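Local coordinates for protein Cow rumen GH26 endo-mannanase (PDB 6UEH) that is an endo-beta-1,4-mannanase that hydrolyses internal linkages of mannans such as galactomannan and carries a calcium-binding accessory domain, at residues 430-444 with 461-475. Numbering follows the deposited sequence.
Sequences DSIPGVDNLIIEHAA and NNAKSDLKEIYTSDY
With chi1 at -75°, N462 holds its amide beside its own backbone N and reaches the backbone of D430 and I432, while Y475, its CG anti to the backbone N, turns one face of its ring to I439 CG1. The amide of N462 works at both ends. OD1 receives I432 N at 2.7 Å in a nearly straight bond (172°), in the carbonyl plane and on a lone pair; ND2 gives to D430 O at 2.9 Å, more bent and above that carbonyl plane. Since ND2 also bonds F455 O, the amide has its rotation fixed by three backbone partners. S431 OG donates to N461 O at a short 2.5 Å, again on a lone pair, and takes N403 N as a second partner. D430 directly follows strand 423-429, and Y475 directly precedes strand 476-477, so the contact lies within the beta-alpha-beta crossover between the seventh and eighth strands of the GH26 TIM barrel, where helix 464-471 packs against helix 435-441 at an oblique angle. Between these helices V435 CB meets I470 CG1 at 3.8 Å, the two side chains running alongside one another but pointing opposite ways, and I470 CD1 continues to I432 CG2. Toward solvent, the carboxylates of D436 and E469 approach to 3.5 Å between OD2 and OE2, probably a mildly unfavourable pairing. I439 CG1 sits 4.0 Å from the Y475 ring centroid, 17° off the normal, a CH-pi contact. One water donates to both Y475 OH and L438 O, and a second accepts from Y475 OH and donates to A443 O.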
loop_
_atom_site.group_PDB
_atom_site.type_symbol
_atom_site.label_atom_id
_atom_site.label_comp_id
_atom_site.label_asym_id
_atom_site.label_seq_id
_atom_site.Cartn_x
_atom_site.Cartn_y
_atom_site.Cartn_z
ATOM N N ASP A 430 10.649 -3.510 -4.113
ATOM C CA ASP A 430 11.963 -3.649 -4.715
ATOM C C ASP A 430 12.653 -2.310 -4.517
ATOM O O ASP A 430 13.347 -2.116 -3.522
ATOM C CB ASP A 430 11.897 -4.068 -6.199
ATOM C CG ASP A 430 10.721 -3.462 -6.947
ATOM O OD1 ASP A 430 10.213 -2.401 -6.532
ATOM O OD2 ASP A 430 10.311 -4.055 -7.971
ATOM N N SER A 431 12.426 -1.375 -5.435
ATOM C CA SER A 431 12.998 -0.044 -5.306
ATOM C C SER A 431 12.349 0.751 -4.176
ATOM O O SER A 431 11.128 0.769 -4.038
ATOM C CB SER A 431 12.860 0.737 -6.619
ATOM O OG SER A 431 13.682 0.190 -7.635
ATOM N N ILE A 432 13.176 1.398 -3.362
ATOM C CA ILE A 432 12.687 2.432 -2.455
ATOM C C ILE A 432 12.452 3.688 -3.280
ATOM O O ILE A 432 13.321 4.080 -4.059
ATOM C CB ILE A 432 13.687 2.737 -1.327
ATOM C CG1 ILE A 432 14.065 1.460 -0.575
ATOM C CG2 ILE A 432 13.122 3.786 -0.375
ATOM C CD1 ILE A 432 15.285 1.625 0.300
ATOM N N PRO A 433 11.277 4.321 -3.126
ATOM C CA PRO A 433 11.016 5.561 -3.866
ATOM C C PRO A 433 12.070 6.634 -3.591
ATOM O O PRO A 433 12.704 6.614 -2.533
ATOM C CB PRO A 433 9.644 6.000 -3.348
ATOM C CG PRO A 433 8.994 4.736 -2.888
ATOM C CD PRO A 433 10.108 3.886 -2.341
ATOM N N GLY A 434 12.259 7.543 -4.544
ATOM C CA GLY A 434 13.169 8.658 -4.363
ATOM C C GLY A 434 12.673 9.544 -3.239
ATOM O O GLY A 434 11.483 9.853 -3.163
ATOM N N VAL A 435 13.582 9.949 -2.361
ATOM C CA VAL A 435 13.198 10.698 -1.173
ATOM C C VAL A 435 12.618 12.064 -1.553
ATOM O O VAL A 435 11.724 12.572 -0.877
ATOM C CB VAL A 435 14.391 10.864 -0.198
ATOM C CG1 VAL A 435 15.470 11.774 -0.781
ATOM C CG2 VAL A 435 13.911 11.380 1.149
ATOM N N ASP A 436 13.104 12.639 -2.649
ATOM C CA ASP A 436 12.594 13.921 -3.118
ATOM C C ASP A 436 11.166 13.776 -3.631
ATOM O O ASP A 436 10.333 14.652 -3.415
ATOM C CB ASP A 436 13.496 14.495 -4.212
ATOM C CG ASP A 436 14.872 14.870 -3.693
ATOM O OD1 ASP A 436 14.969 15.322 -2.532
ATOM O OD2 ASP A 436 15.857 14.711 -4.446
ATOM N N ASN A 437 10.884 12.663 -4.301
ATOM C CA ASN A 437 9.535 12.401 -4.787
ATOM C C ASN A 437 8.552 12.226 -3.633
ATOM O O ASN A 437 7.412 12.683 -3.706
ATOM C CB ASN A 437 9.515 11.167 -5.688
ATOM C CG ASN A 437 10.209 11.404 -7.017
ATOM O OD1 ASN A 437 10.267 12.532 -7.506
ATOM N ND2 ASN A 437 10.735 10.338 -7.611
ATOM N N LEU A 438 9.001 11.563 -2.571
ATOM C CA LEU A 438 8.172 11.348 -1.387
ATOM C C LEU A 438 7.792 12.668 -0.725
ATOM O O LEU A 438 6.644 12.871 -0.324
ATOM C CB LEU A 438 8.897 10.453 -0.376
ATOM C CG LEU A 438 9.148 8.996 -0.767
ATOM C CD1 LEU A 438 9.956 8.289 0.307
ATOM C CD2 LEU A 438 7.832 8.270 -1.009
ATOM N N ILE A 439 8.767 13.562 -0.611
ATOM C CA ILE A 439 8.571 14.831 0.078
ATOM C C ILE A 439 7.721 15.800 -0.744
ATOM O O ILE A 439 6.748 16.364 -0.246
ATOM C CB ILE A 439 9.923 15.488 0.415
ATOM C CG1 ILE A 439 10.715 14.592 1.376
ATOM C CG2 ILE A 439 9.709 16.871 1.016
ATOM C CD1 ILE A 439 12.140 15.039 1.610
ATOM N N ILE A 440 8.094 15.985 -2.005
ATOM C CA ILE A 440 7.391 16.912 -2.883
ATOM C C ILE A 440 5.933 16.503 -3.093
ATOM O O ILE A 440 5.038 17.343 -3.079
ATOM C CB ILE A 440 8.098 17.020 -4.251
ATOM C CG1 ILE A 440 9.489 17.636 -4.077
ATOM C CG2 ILE A 440 7.269 17.849 -5.225
ATOM C CD1 ILE A 440 10.349 17.574 -5.320
ATOM N N GLU A 441 5.693 15.208 -3.267
ATOM C CA GLU A 441 4.354 14.739 -3.608
ATOM C C GLU A 441 3.529 14.369 -2.378
ATOM O O GLU A 441 2.363 13.993 -2.500
ATOM C CB GLU A 441 4.444 13.550 -4.565
ATOM C CG GLU A 441 5.154 13.884 -5.868
ATOM C CD GLU A 441 5.137 12.740 -6.862
ATOM O OE1 GLU A 441 4.279 11.843 -6.732
ATOM O OE2 GLU A 441 5.987 12.740 -7.777
ATOM N N HIS A 442 4.141 14.493 -1.203
ATOM C CA HIS A 442 3.487 14.169 0.065
ATOM C C HIS A 442 2.963 12.735 0.084
ATOM O O HIS A 442 1.878 12.467 0.599
ATOM C CB HIS A 442 2.345 15.150 0.351
ATOM C CG HIS A 442 2.804 16.549 0.608
ATOM N ND1 HIS A 442 2.623 17.182 1.819
ATOM C CD2 HIS A 442 3.448 17.437 -0.186
ATOM C CE1 HIS A 442 3.128 18.399 1.758
ATOM N NE2 HIS A 442 3.634 18.580 0.551
ATOM N N ALA A 443 3.738 11.824 -0.494
ATOM C CA ALA A 443 3.432 10.403 -0.421
ATOM C C ALA A 443 3.854 9.893 0.952
ATOM O O ALA A 443 4.986 9.451 1.141
ATOM C CB ALA A 443 4.140 9.639 -1.530
ATOM N N ALA A 444 2.930 9.965 1.906
ATOM C CA ALA A 444 3.263 9.819 3.320
ATOM C C ALA A 444 3.318 8.374 3.810
ATOM O O ALA A 444 2.899 8.094 4.937
ATOM C CB ALA A 444 2.267 10.609 4.165
ATOM N N ASN A 461 17.915 -2.600 -8.377
ATOM C CA ASN A 461 16.745 -2.385 -7.536
ATOM C C ASN A 461 16.875 -1.117 -6.703
ATOM O O ASN A 461 15.960 -0.294 -6.658
ATOM C CB ASN A 461 16.518 -3.590 -6.626
ATOM C CG ASN A 461 15.989 -4.792 -7.377
ATOM O OD1 ASN A 461 15.040 -4.682 -8.153
ATOM N ND2 ASN A 461 16.610 -5.947 -7.162
ATOM N N ASN A 462 18.012 -0.968 -6.033
ATOM C CA ASN A 462 18.294 0.244 -5.271
ATOM C C ASN A 462 19.725 0.716 -5.497
ATOM O O ASN A 462 20.678 0.052 -5.089
ATOM C CB ASN A 462 18.047 0.018 -3.774
ATOM C CG ASN A 462 16.569 -0.023 -3.423
ATOM O OD1 ASN A 462 15.898 1.011 -3.391
ATOM N ND2 ASN A 462 16.057 -1.218 -3.148
ATOM N N ALA A 463 19.866 1.862 -6.156
ATOM C CA ALA A 463 21.181 2.435 -6.425
ATOM C C ALA A 463 21.833 2.904 -5.131
ATOM O O ALA A 463 21.150 3.363 -4.217
ATOM C CB ALA A 463 21.067 3.588 -7.411
ATOM N N LYS A 464 23.156 2.795 -5.064
ATOM C CA LYS A 464 23.892 3.198 -3.869
ATOM C C LYS A 464 23.723 4.686 -3.561
ATOM O O LYS A 464 23.598 5.070 -2.399
ATOM C CB LYS A 464 25.377 2.859 -4.015
ATOM C CG LYS A 464 25.674 1.368 -3.984
ATOM C CD LYS A 464 27.162 1.101 -4.111
ATOM C CE LYS A 464 27.464 -0.387 -4.063
ATOM N NZ LYS A 464 28.924 -0.648 -4.200
ATOM N N SER A 465 23.715 5.519 -4.598
ATOM C CA SER A 465 23.578 6.960 -4.400
ATOM C C SER A 465 22.210 7.305 -3.813
ATOM O O SER A 465 22.100 8.188 -2.960
ATOM C CB SER A 465 23.802 7.716 -5.715
ATOM O OG SER A 465 22.848 7.354 -6.696
ATOM N N ASP A 466 21.175 6.597 -4.256
ATOM C CA ASP A 466 19.827 6.811 -3.735
ATOM C C ASP A 466 19.693 6.295 -2.306
ATOM O O ASP A 466 19.036 6.920 -1.470
ATOM C CB ASP A 466 18.787 6.136 -4.629
ATOM C CG ASP A 466 18.661 6.804 -5.980
ATOM O OD1 ASP A 466 18.701 8.053 -6.033
ATOM O OD2 ASP A 466 18.529 6.081 -6.991
ATOM N N LEU A 467 20.308 5.149 -2.033
ATOM C CA LEU A 467 20.289 4.577 -0.689
ATOM C C LEU A 467 20.911 5.543 0.311
ATOM O O LEU A 467 20.330 5.824 1.361
ATOM C CB LEU A 467 21.024 3.236 -0.659
ATOM C CG LEU A 467 20.222 2.038 -1.168
ATOM C CD1 LEU A 467 21.100 0.801 -1.286
ATOM C CD2 LEU A 467 19.041 1.770 -0.249
ATOM N N LYS A 468 22.086 6.058 -0.029
ATOM C CA LYS A 468 22.784 6.995 0.843
ATOM C C LYS A 468 21.978 8.276 1.028
ATOM O O LYS A 468 21.919 8.829 2.128
ATOM C CB LYS A 468 24.172 7.317 0.284
ATOM C CG LYS A 468 25.119 6.129 0.275
ATOM C CD LYS A 468 26.524 6.531 -0.141
ATOM C CE LYS A 468 26.546 7.073 -1.557
ATOM N NZ LYS A 468 27.929 7.412 -2.001
ATOM N N GLU A 469 21.346 8.738 -0.045
ATOM C CA GLU A 469 20.593 9.983 0.013
ATOM C C GLU A 469 19.386 9.882 0.943
ATOM O O GLU A 469 19.164 10.767 1.768
ATOM C CB GLU A 469 20.137 10.414 -1.383
ATOM C CG GLU A 469 19.438 11.761 -1.384
ATOM C CD GLU A 469 19.255 12.339 -2.774
ATOM O OE1 GLU A 469 19.577 11.645 -3.764
ATOM O OE2 GLU A 469 18.788 13.494 -2.872
ATOM N N ILE A 470 18.608 8.810 0.827
ATOM C CA ILE A 470 17.412 8.707 1.657
ATOM C C ILE A 470 17.770 8.316 3.090
ATOM O O ILE A 470 17.186 8.839 4.030
ATOM C CB ILE A 470 16.372 7.711 1.073
ATOM C CG1 ILE A 470 15.077 7.761 1.890
ATOM C CG2 ILE A 470 16.927 6.290 0.997
ATOM C CD1 ILE A 470 13.884 7.139 1.196
ATOM N N TYR A 471 18.748 7.435 3.265
ATOM C CA TYR A 471 19.114 6.992 4.608
ATOM C C TYR A 471 19.741 8.107 5.446
ATOM O O TYR A 471 19.655 8.084 6.675
ATOM C CB TYR A 471 20.061 5.793 4.539
ATOM C CG TYR A 471 19.358 4.467 4.729
ATOM C CD1 TYR A 471 19.141 3.954 6.003
ATOM C CD2 TYR A 471 18.903 3.733 3.640
ATOM C CE1 TYR A 471 18.496 2.744 6.189
ATOM C CE2 TYR A 471 18.254 2.519 3.814
ATOM C CZ TYR A 471 18.054 2.032 5.092
ATOM O OH TYR A 471 17.412 0.830 5.278
ATOM N N THR A 472 20.364 9.084 4.792
ATOM C CA THR A 472 20.959 10.205 5.520
ATOM C C THR A 472 20.074 11.446 5.453
ATOM O O THR A 472 20.482 12.535 5.860
ATOM C CB THR A 472 22.359 10.564 4.985
ATOM O OG1 THR A 472 22.250 11.103 3.661
ATOM C CG2 THR A 472 23.255 9.333 4.966
ATOM N N SER A 473 18.860 11.272 4.940
ATOM C CA SER A 473 17.901 12.366 4.839
ATOM C C SER A 473 17.212 12.636 6.173
ATOM O O SER A 473 16.955 11.712 6.943
ATOM C CB SER A 473 16.854 12.057 3.770
ATOM O OG SER A 473 15.820 13.024 3.779
ATOM N N ASP A 474 16.908 13.905 6.440
ATOM C CA ASP A 474 16.174 14.275 7.648
ATOM C C ASP A 474 14.781 13.663 7.645
ATOM O O ASP A 474 14.194 13.416 8.699
ATOM C CB ASP A 474 16.072 15.797 7.779
ATOM C CG ASP A 474 17.397 16.445 8.122
ATOM O OD1 ASP A 474 18.255 15.764 8.724
ATOM O OD2 ASP A 474 17.579 17.635 7.794
ATOM N N TYR A 475 14.260 13.416 6.448
ATOM C CA TYR A 475 12.921 12.867 6.288
ATOM C C TYR A 475 12.858 11.387 6.675
ATOM O O TYR A 475 11.783 10.850 6.930
ATOM C CB TYR A 475 12.446 13.062 4.844
ATOM C CG TYR A 475 11.028 12.599 4.593
ATOM C CD1 TYR A 475 9.944 13.328 5.064
ATOM C CD2 TYR A 475 10.774 11.433 3.880
ATOM C CE1 TYR A 475 8.646 12.907 4.840
ATOM C CE2 TYR A 475 9.477 11.004 3.647
ATOM C CZ TYR A 475 8.419 11.745 4.131
ATOM O OH TYR A 475 7.127 11.323 3.904
HETATM O O HOH W 1 15.943 3.732 -4.251
HETATM O O HOH W 2 16.154 8.601 -2.207
HETATM O O HOH W 3 5.618 13.167 2.518
HETATM O O HOH W 4 6.727 8.939 3.172
#